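Local coordinates for protein beta-fructofuranosidase, insoluble isoenzyme CWINV1 (PDB 2OXB) that hydrolyses sucrose and 1-kestose in the plant cell wall, releasing the terminal non-reducing beta-D-fructofuranoside residue, at residues Met398-Met412 against Glu421-Arg433. The protein carries 1 engineered substitution. Sequence-based numbering, arbitrary orientation.
Sequences MNVSVKSGLGPFGLM and EYTSVYFRIFKAR
Arg428 reaches from strand 423-431 into the loop that runs ahead of strand 406-412. Its chain is extended from CG to NE, which carries the guanidinium in among backbone oxygens: Arg428 NH2 makes a weak hydrogen bond, 3.0 Å, to Asn399 O, and Val402 O also lies 3.0 Å from Arg428 NH2. Met398 lies across this group, its SD 3.6 Å from Arg428 NH1. Arginine suits the place because one long cation can reach the carbonyl oxygens of Asn399 and Val402, the ends of a type I turn.

Beside it, the Tyr426 ring lies against the loop. Pro408 CB sits over one face in a CH-pi contact, 3.8 Å from the Tyr426 ring centroid, a place suited to the compact, CH-rich proline ring, while Val400 CG2 meets the edge at CE2. Tyr426 CG stands between its own backbone N and carbonyl carbon (chi1 55°), which turns one ring face to Pro408, itself preceded by a cis peptide. Gly410 pairs with Tyr426 without hydrogen bonds, and glycine leaves room for Tyr426 CB against the strand. Further along this side, Met412 SD makes an oblique Met-aromatic contact with Tyr422.

On the other face, Phe409 and Phe427 form a hydrogen-bonded antiparallel pair, with Phe409 N to Phe427 O at 3.1 Å and Phe427 CB over the Phe409 ring; their large apolar rings suit a buried interface between sheets.

The two strands form a beta hairpin in the C-terminal beta-sandwich module of this GH32 enzyme, away from the annotated substrate site. Strands 510-515 and 439-446 flank it within the sheet, while Phe409, Leu411 and Phe427 pack against strand 473-480 of the other sheet.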
# COMPACT_ATOMS: atom_id res chain seq x y z
N MET A 398 16.29 18.85 5.02
CA MET A 398 17.65 18.39 5.30
C MET A 398 17.96 17.25 4.34
O MET A 398 17.63 16.09 4.60
CB MET A 398 17.80 17.92 6.75
CG MET A 398 17.90 19.07 7.75
SD MET A 398 18.03 18.50 9.44
CE MET A 398 19.64 19.12 9.90
N ASN A 399 18.57 17.60 3.21
CA ASN A 399 18.93 16.59 2.24
C ASN A 399 19.96 15.63 2.84
O ASN A 399 20.23 15.65 4.05
CB ASN A 399 19.45 17.22 0.93
CG ASN A 399 20.41 18.37 1.16
OD1 ASN A 399 20.08 19.37 1.80
ND2 ASN A 399 21.62 18.25 0.61
N VAL A 400 20.52 14.78 1.98
CA VAL A 400 21.51 13.77 2.35
C VAL A 400 22.85 14.32 2.87
O VAL A 400 23.36 13.87 3.89
CB VAL A 400 21.75 12.84 1.14
CG1 VAL A 400 22.59 11.63 1.54
CG2 VAL A 400 20.40 12.42 0.56
N SER A 401 23.40 15.31 2.16
CA SER A 401 24.67 15.93 2.51
C SER A 401 24.69 16.80 3.76
O SER A 401 25.71 17.41 4.07
CB SER A 401 25.21 16.74 1.34
OG SER A 401 25.72 15.89 0.32
N VAL A 402 23.56 16.87 4.47
CA VAL A 402 23.50 17.65 5.70
C VAL A 402 23.70 16.71 6.87
O VAL A 402 22.85 15.87 7.15
CB VAL A 402 22.15 18.38 5.87
CG1 VAL A 402 22.12 19.13 7.20
CG2 VAL A 402 21.93 19.37 4.72
N LYS A 403 24.84 16.88 7.55
CA LYS A 403 25.23 16.05 8.70
C LYS A 403 24.38 16.17 9.96
O LYS A 403 23.70 17.16 10.19
CB LYS A 403 26.69 16.33 9.08
CG LYS A 403 27.75 15.87 8.09
CD LYS A 403 29.16 15.96 8.69
CE LYS A 403 30.24 15.57 7.68
NZ LYS A 403 31.60 15.70 8.26
N SER A 404 24.44 15.12 10.77
CA SER A 404 23.73 15.03 12.05
C SER A 404 24.61 14.21 12.99
O SER A 404 25.54 13.51 12.55
CB SER A 404 22.39 14.31 11.90
OG SER A 404 21.55 14.95 10.96
N GLY A 405 24.32 14.28 14.29
CA GLY A 405 25.08 13.51 15.25
C GLY A 405 24.90 12.05 14.88
O GLY A 405 25.86 11.36 14.57
N LEU A 406 23.66 11.57 14.90
CA LEU A 406 23.38 10.20 14.54
C LEU A 406 22.60 10.20 13.23
O LEU A 406 21.37 10.12 13.20
CB LEU A 406 22.59 9.49 15.67
CG LEU A 406 23.24 9.35 17.06
CD1 LEU A 406 22.46 8.35 17.92
CD2 LEU A 406 24.69 8.87 16.90
N GLY A 407 23.33 10.32 12.13
CA GLY A 407 22.71 10.33 10.82
C GLY A 407 23.36 11.38 9.96
O GLY A 407 24.07 12.25 10.47
N PRO A 408 23.11 11.35 8.64
CA PRO A 408 22.24 10.36 7.98
C PRO A 408 22.94 9.06 7.56
O PRO A 408 24.07 9.09 7.06
CB PRO A 408 21.71 11.15 6.79
CG PRO A 408 22.95 11.93 6.38
CD PRO A 408 23.53 12.40 7.69
N PHE A 409 22.27 7.93 7.76
CA PHE A 409 22.83 6.63 7.41
C PHE A 409 21.82 5.55 7.04
O PHE A 409 20.95 5.19 7.83
CB PHE A 409 23.73 6.12 8.56
CG PHE A 409 22.99 5.68 9.81
CD1 PHE A 409 22.42 4.42 9.91
CD2 PHE A 409 22.94 6.52 10.93
CE1 PHE A 409 21.83 4.00 11.11
CE2 PHE A 409 22.35 6.09 12.12
CZ PHE A 409 21.79 4.83 12.22
N GLY A 410 21.93 5.04 5.81
CA GLY A 410 21.02 4.02 5.35
C GLY A 410 21.55 3.35 4.09
O GLY A 410 22.70 2.91 4.05
N LEU A 411 20.73 3.29 3.05
CA LEU A 411 21.13 2.64 1.81
C LEU A 411 21.09 3.52 0.58
O LEU A 411 20.38 4.52 0.54
CB LEU A 411 20.23 1.43 1.54
CG LEU A 411 20.31 0.24 2.48
CD1 LEU A 411 19.19 -0.76 2.16
CD2 LEU A 411 21.69 -0.41 2.31
N MET A 412 21.89 3.14 -0.41
CA MET A 412 21.90 3.83 -1.70
C MET A 412 21.69 2.71 -2.72
O MET A 412 22.54 1.83 -2.90
CB MET A 412 23.22 4.53 -1.96
CG MET A 412 23.61 5.53 -0.90
SD MET A 412 24.73 6.80 -1.52
CE MET A 412 26.28 6.17 -1.01
N GLU A 421 23.91 9.75 -9.95
CA GLU A 421 22.49 9.55 -9.69
C GLU A 421 22.33 8.33 -8.79
O GLU A 421 22.78 7.24 -9.12
CB GLU A 421 21.68 9.39 -11.00
CG GLU A 421 21.83 8.07 -11.70
CD GLU A 421 21.18 8.06 -13.08
OE1 GLU A 421 21.29 7.03 -13.78
OE2 GLU A 421 20.56 9.07 -13.47
N TYR A 422 21.72 8.54 -7.63
CA TYR A 422 21.50 7.47 -6.65
C TYR A 422 20.27 7.79 -5.80
O TYR A 422 19.78 8.92 -5.77
CB TYR A 422 22.72 7.32 -5.73
CG TYR A 422 23.05 8.60 -4.99
CD1 TYR A 422 22.48 8.87 -3.75
CD2 TYR A 422 23.81 9.59 -5.61
CE1 TYR A 422 22.65 10.12 -3.14
CE2 TYR A 422 23.99 10.84 -5.02
CZ TYR A 422 23.41 11.10 -3.79
OH TYR A 422 23.55 12.36 -3.24
N THR A 423 19.76 6.76 -5.12
CA THR A 423 18.61 6.91 -4.24
C THR A 423 19.11 6.61 -2.85
O THR A 423 19.94 5.72 -2.68
CB THR A 423 17.48 5.96 -4.67
OG1 THR A 423 16.83 6.52 -5.83
CG2 THR A 423 16.47 5.78 -3.55
N SER A 424 18.64 7.35 -1.86
CA SER A 424 19.16 7.15 -0.53
C SER A 424 18.18 7.11 0.62
O SER A 424 17.79 8.15 1.16
CB SER A 424 20.21 8.22 -0.26
OG SER A 424 19.75 9.47 -0.75
N VAL A 425 17.78 5.90 1.00
CA VAL A 425 16.88 5.73 2.13
C VAL A 425 17.81 5.57 3.33
O VAL A 425 18.77 4.80 3.29
CB VAL A 425 16.03 4.48 1.96
CG1 VAL A 425 15.22 4.22 3.21
CG2 VAL A 425 15.13 4.64 0.74
N TYR A 426 17.53 6.30 4.40
CA TYR A 426 18.39 6.22 5.57
C TYR A 426 17.66 6.59 6.84
O TYR A 426 16.45 6.82 6.84
CB TYR A 426 19.59 7.13 5.35
CG TYR A 426 19.20 8.56 5.05
CD1 TYR A 426 18.68 9.38 6.04
CD2 TYR A 426 19.33 9.08 3.77
CE1 TYR A 426 18.30 10.69 5.77
CE2 TYR A 426 18.95 10.39 3.47
CZ TYR A 426 18.43 11.19 4.49
OH TYR A 426 18.05 12.48 4.22
N PHE A 427 18.43 6.65 7.92
CA PHE A 427 17.93 6.98 9.26
C PHE A 427 18.66 8.19 9.84
O PHE A 427 19.77 8.52 9.42
CB PHE A 427 18.16 5.82 10.22
CG PHE A 427 17.27 4.65 9.98
CD1 PHE A 427 15.90 4.76 10.18
CD2 PHE A 427 17.80 3.42 9.58
CE1 PHE A 427 15.06 3.67 10.00
CE2 PHE A 427 16.97 2.32 9.39
CZ PHE A 427 15.60 2.44 9.60
N ARG A 428 18.01 8.83 10.82
CA ARG A 428 18.54 9.97 11.56
C ARG A 428 17.94 9.88 12.97
O ARG A 428 16.72 9.86 13.12
CB ARG A 428 18.11 11.28 10.93
CG ARG A 428 18.91 11.71 9.75
CD ARG A 428 18.03 12.58 8.90
NE ARG A 428 18.75 13.28 7.85
CZ ARG A 428 19.30 14.47 8.01
NH1 ARG A 428 19.20 15.09 9.18
NH2 ARG A 428 19.93 15.04 7.00
N ILE A 429 18.79 9.81 13.98
CA ILE A 429 18.33 9.70 15.37
C ILE A 429 18.51 11.00 16.14
O ILE A 429 19.58 11.61 16.13
CB ILE A 429 19.08 8.58 16.17
CG1 ILE A 429 19.00 7.23 15.44
CG2 ILE A 429 18.51 8.48 17.58
CD1 ILE A 429 17.61 6.67 15.27
N PHE A 430 17.47 11.40 16.84
CA PHE A 430 17.51 12.60 17.65
C PHE A 430 16.83 12.27 18.97
O PHE A 430 16.21 11.20 19.11
CB PHE A 430 16.78 13.74 16.95
CG PHE A 430 17.41 14.15 15.65
CD1 PHE A 430 18.72 14.60 15.61
CD2 PHE A 430 16.68 14.07 14.46
CE1 PHE A 430 19.31 14.97 14.41
CE2 PHE A 430 17.26 14.44 13.26
CZ PHE A 430 18.58 14.89 13.23
N LYS A 431 16.95 13.17 19.93
CA LYS A 431 16.34 12.99 21.24
C LYS A 431 15.00 13.71 21.27
O LYS A 431 14.90 14.86 20.86
CB LYS A 431 17.25 13.55 22.34
CG LYS A 431 18.71 13.09 22.24
CD LYS A 431 19.50 13.39 23.52
CE LYS A 431 20.94 12.92 23.41
NZ LYS A 431 21.72 13.11 24.68
N ALA A 432 13.96 13.02 21.74
CA ALA A 432 12.64 13.63 21.82
C ALA A 432 12.72 14.88 22.69
O ALA A 432 12.19 15.93 22.33
CB ALA A 432 11.64 12.64 22.40
N ARG A 433 13.39 14.75 23.83
CA ARG A 433 13.58 15.85 24.77
C ARG A 433 15.08 15.98 25.06
O ARG A 433 15.84 16.33 24.17
CB ARG A 433 12.81 15.58 26.06
CG ARG A 433 11.32 15.50 25.86
CD ARG A 433 10.72 16.86 25.51
NE ARG A 433 11.04 17.36 24.17
CZ ARG A 433 11.87 18.37 23.91
NH1 ARG A 433 12.49 19.00 24.90
NH2 ARG A 433 12.05 18.78 22.66